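Long-range contact in lipase (Acinetobacter baumannii, PDB 4OPM), which probably hydrolyses the ester bonds of triacylglycerols, as a putative lipase of the alpha/beta hydrolase fold: residues I50-W60 / I75-E83. Residues are numbered along the deposited sequence; the frame is centred on the assembly and turned at random.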
loop_
_atom_site.group_PDB
_atom_site.type_symbol
_atom_site.label_atom_id
_atom_site.label_comp_id
_atom_site.label_asym_id
_atom_site.label_seq_id
_atom_site.Cartn_x
_atom_site.Cartn_y
_atom_site.Cartn_z
ATOM N N ILE A 50 -1.191 -1.530 -4.106
ATOM C CA ILE A 50 -1.432 -2.238 -2.836
ATOM C C ILE A 50 -1.200 -1.328 -1.631
ATOM O O ILE A 50 -0.073 -0.892 -1.402
ATOM C CB ILE A 50 -0.537 -3.513 -2.733
ATOM C CG1 ILE A 50 -0.522 -4.326 -4.048
ATOM C CG2 ILE A 50 -0.953 -4.386 -1.528
ATOM C CD1 ILE A 50 0.558 -5.410 -4.098
ATOM N N HIS A 51 -2.273 -1.059 -0.855
ATOM C CA HIS A 51 -2.200 -0.220 0.345
ATOM C C HIS A 51 -1.504 -0.966 1.510
ATOM O O HIS A 51 -1.238 -2.171 1.423
ATOM C CB HIS A 51 -3.601 0.276 0.768
ATOM C CG HIS A 51 -4.499 -0.806 1.285
ATOM N ND1 HIS A 51 -4.352 -1.324 2.569
ATOM C CD2 HIS A 51 -5.541 -1.428 0.683
ATOM C CE1 HIS A 51 -5.308 -2.231 2.702
ATOM N NE2 HIS A 51 -6.055 -2.320 1.597
ATOM N N GLY A 52 -1.262 -0.242 2.599
ATOM C CA GLY A 52 -0.597 -0.783 3.779
ATOM C C GLY A 52 -1.516 -1.159 4.925
ATOM O O GLY A 52 -2.744 -1.170 4.775
ATOM N N LEU A 53 -0.911 -1.446 6.095
ATOM C CA LEU A 53 -1.612 -1.899 7.307
ATOM C C LEU A 53 -2.635 -0.877 7.781
ATOM O O LEU A 53 -2.295 0.294 7.920
ATOM C CB LEU A 53 -0.597 -2.192 8.425
ATOM C CG LEU A 53 -1.130 -2.559 9.825
ATOM C CD1 LEU A 53 -1.819 -3.897 9.826
ATOM C CD2 LEU A 53 0.011 -2.586 10.825
ATOM N N ALA A 54 -3.891 -1.332 8.001
ATOM C CA ALA A 54 -5.052 -0.524 8.437
ATOM C C ALA A 54 -5.422 0.561 7.409
ATOM O O ALA A 54 -6.283 1.395 7.684
ATOM C CB ALA A 54 -4.806 0.118 9.801
ATOM N N GLY A 55 -4.822 0.503 6.222
ATOM C CA GLY A 55 -5.146 1.435 5.146
ATOM C C GLY A 55 -6.329 0.941 4.343
ATOM O O GLY A 55 -7.104 0.110 4.826
ATOM N N SER A 56 -6.486 1.456 3.113
ATOM C CA SER A 56 -7.560 1.027 2.216
ATOM C C SER A 56 -7.219 1.451 0.797
ATOM O O SER A 56 -6.281 2.244 0.587
ATOM C CB SER A 56 -8.912 1.605 2.648
ATOM O OG SER A 56 -9.064 2.950 2.229
ATOM N N ARG A 57 -8.010 0.980 -0.175
ATOM C CA ARG A 57 -7.831 1.368 -1.572
ATOM C C ARG A 57 -7.829 2.896 -1.759
ATOM O O ARG A 57 -7.114 3.397 -2.632
ATOM C CB ARG A 57 -8.913 0.740 -2.461
ATOM C CG ARG A 57 -10.360 1.133 -2.150
ATOM C CD ARG A 57 -11.323 0.160 -2.779
ATOM N NE ARG A 57 -12.680 0.308 -2.253
ATOM C CZ ARG A 57 -13.692 0.857 -2.921
ATOM N NH1 ARG A 57 -13.511 1.323 -4.151
ATOM N NH2 ARG A 57 -14.897 0.926 -2.373
ATOM N N ASP A 58 -8.595 3.641 -0.927
ATOM C CA ASP A 58 -8.685 5.106 -1.055
ATOM C C ASP A 58 -7.365 5.826 -0.736
ATOM O O ASP A 58 -7.182 6.966 -1.180
ATOM C CB ASP A 58 -9.825 5.649 -0.190
ATOM C CG ASP A 58 -11.178 5.173 -0.690
ATOM O OD1 ASP A 58 -11.427 5.252 -1.924
ATOM O OD2 ASP A 58 -11.955 4.655 0.127
ATOM N N ASN A 59 -6.398 5.133 -0.080
ATOM C CA ASN A 59 -5.077 5.731 0.174
ATOM C C ASN A 59 -4.360 6.100 -1.144
ATOM O O ASN A 59 -3.496 6.967 -1.141
ATOM C CB ASN A 59 -4.183 4.749 0.938
ATOM C CG ASN A 59 -4.581 4.437 2.364
ATOM O OD1 ASN A 59 -4.039 3.509 2.963
ATOM N ND2 ASN A 59 -5.471 5.225 2.960
ATOM N N TRP A 60 -4.695 5.391 -2.246
ATOM C CA TRP A 60 -4.075 5.571 -3.547
ATOM C C TRP A 60 -4.823 6.570 -4.458
ATOM O O TRP A 60 -4.365 6.782 -5.577
ATOM C CB TRP A 60 -3.994 4.219 -4.265
ATOM C CG TRP A 60 -2.909 3.333 -3.743
ATOM C CD1 TRP A 60 -3.052 2.255 -2.913
ATOM C CD2 TRP A 60 -1.507 3.452 -4.012
ATOM N NE1 TRP A 60 -1.821 1.698 -2.649
ATOM C CE2 TRP A 60 -0.857 2.397 -3.330
ATOM C CE3 TRP A 60 -0.735 4.330 -4.795
ATOM C CZ2 TRP A 60 0.531 2.211 -3.391
ATOM C CZ3 TRP A 60 0.637 4.136 -4.868
ATOM C CH2 TRP A 60 1.254 3.070 -4.189
ATOM N N ILE A 75 -7.126 -1.350 -7.699
ATOM C CA ILE A 75 -6.750 -1.026 -6.315
ATOM C C ILE A 75 -7.640 -1.796 -5.338
ATOM O O ILE A 75 -8.724 -1.335 -4.990
ATOM C CB ILE A 75 -6.811 0.504 -6.009
ATOM C CG1 ILE A 75 -6.422 1.387 -7.208
ATOM C CG2 ILE A 75 -5.997 0.839 -4.729
ATOM C CD1 ILE A 75 -6.612 2.914 -6.953
ATOM N N PRO A 76 -7.172 -2.932 -4.832
ATOM C CA PRO A 76 -8.019 -3.700 -3.916
ATOM C C PRO A 76 -7.960 -3.237 -2.477
ATOM O O PRO A 76 -6.936 -2.732 -2.002
ATOM C CB PRO A 76 -7.441 -5.125 -4.022
ATOM C CG PRO A 76 -5.987 -4.920 -4.362
ATOM C CD PRO A 76 -5.910 -3.637 -5.156
ATOM N N ASP A 77 -9.064 -3.462 -1.769
ATOM C CA ASP A 77 -9.117 -3.393 -0.323
ATOM C C ASP A 77 -8.610 -4.745 0.156
ATOM O O ASP A 77 -9.219 -5.778 -0.159
ATOM C CB ASP A 77 -10.543 -3.150 0.198
ATOM C CG ASP A 77 -11.011 -1.715 0.200
ATOM O OD1 ASP A 77 -10.166 -0.810 0.442
ATOM O OD2 ASP A 77 -12.228 -1.503 0.088
ATOM N N LEU A 78 -7.494 -4.777 0.861
ATOM C CA LEU A 78 -7.006 -6.064 1.351
ATOM C C LEU A 78 -7.895 -6.581 2.469
ATOM O O LEU A 78 -8.522 -5.772 3.162
ATOM C CB LEU A 78 -5.553 -5.915 1.888
ATOM C CG LEU A 78 -4.462 -5.516 0.883
ATOM C CD1 LEU A 78 -3.180 -5.115 1.608
ATOM C CD2 LEU A 78 -4.156 -6.655 -0.095
ATOM N N PRO A 79 -7.937 -7.911 2.698
ATOM C CA PRO A 79 -8.633 -8.438 3.890
ATOM C C PRO A 79 -8.262 -7.644 5.154
ATOM O O PRO A 79 -7.080 -7.344 5.378
ATOM C CB PRO A 79 -8.091 -9.864 3.982
ATOM C CG PRO A 79 -7.824 -10.236 2.566
ATOM C CD PRO A 79 -7.227 -8.988 1.978
ATOM N N GLY A 80 -9.276 -7.264 5.918
ATOM C CA GLY A 80 -9.128 -6.477 7.133
ATOM C C GLY A 80 -9.342 -4.997 6.895
ATOM O O GLY A 80 -9.398 -4.226 7.850
ATOM N N SER A 81 -9.490 -4.593 5.614
ATOM C CA SER A 81 -9.644 -3.200 5.212
ATOM C C SER A 81 -10.857 -2.950 4.339
ATOM O O SER A 81 -11.304 -3.840 3.620
ATOM C CB SER A 81 -8.415 -2.745 4.438
ATOM O OG SER A 81 -7.282 -2.664 5.282
ATOM N N GLY A 82 -11.310 -1.698 4.356
ATOM C CA GLY A 82 -12.409 -1.211 3.532
ATOM C C GLY A 82 -13.638 -2.087 3.542
ATOM O O GLY A 82 -14.136 -2.447 4.613
ATOM N N GLU A 83 -14.125 -2.448 2.341
ATOM C CA GLU A 83 -15.345 -3.243 2.207
ATOM C C GLU A 83 -15.081 -4.702 1.813
ATOM O O GLU A 83 -16.033 -5.417 1.489
ATOM C CB GLU A 83 -16.300 -2.578 1.190
ATOM C CG GLU A 83 -16.745 -1.187 1.594
ATOM C CD GLU A 83 -17.106 -0.321 0.409
ATOM O OE1 GLU A 83 -18.132 -0.612 -0.248
ATOM O OE2 GLU A 83 -16.375 0.661 0.147
HETATM O O HOH W 1 -4.664 -1.314 -2.363
HETATM O O HOH W 2 -5.152 -3.632 7.384
HETATM O O HOH W 3 -9.728 0.243 6.286
HETATM O O HOH W 4 -18.027 1.049 -2.418
#
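With CG between backbone N and carbonyl carbon (chi1 69°), H51 turns its imidazole toward 75-83, where NE2 accepts from L78 N at 2.9 Å in a nearly straight bond (175°). R57 takes a similar first torsion and then runs extended to NE, carrying CG and CD across the D77 carboxylate, CG nearest OD1 and CD nearest OD2. The H51 ring is clamped: S56 CA sits over the centre of one face, while L78 CD1 makes a CH-pi contact with the opposite face, 4.0 Å from the ring centroid. In the ring plane, ND1 donates to a lone pair of G52 O (2.7 Å), which also receives G55 N and closes the type II turn 52-55.

D77 uses both oxygens. OD1 takes R57 N at 2.9 Å, nearly straight; R57 NE, in a salt bridge, and E83 N, in a hydrogen bond, approach OD2 from opposite faces of the carboxylate. A second salt bridge joins R57 NH2 to E83 OE2 at 2.9 Å, the two planes 52° apart, while NH1 hydrogen-bonds S24 OG and S37 OG, on strands 22-29 and 32-39. S81 OG donates to G55 O at 2.8 Å from above the carbonyl plane, and I75 CG2 packs against W60 CD1 (3.7 Å).

The contact ties together the loops following adjacent parallel strands 46-50 and 72-76 of the alpha/beta hydrolase sheet, the first being the His-Gly loop that in relatives contributes to the oxyanion hole. Because ND1 donates while NE2 accepts, H51 is most consistent with a neutral imidazole protonated on ND1, a structural linker between two backbones, and R57 probably offsets part of the negative charge of D77 and E83.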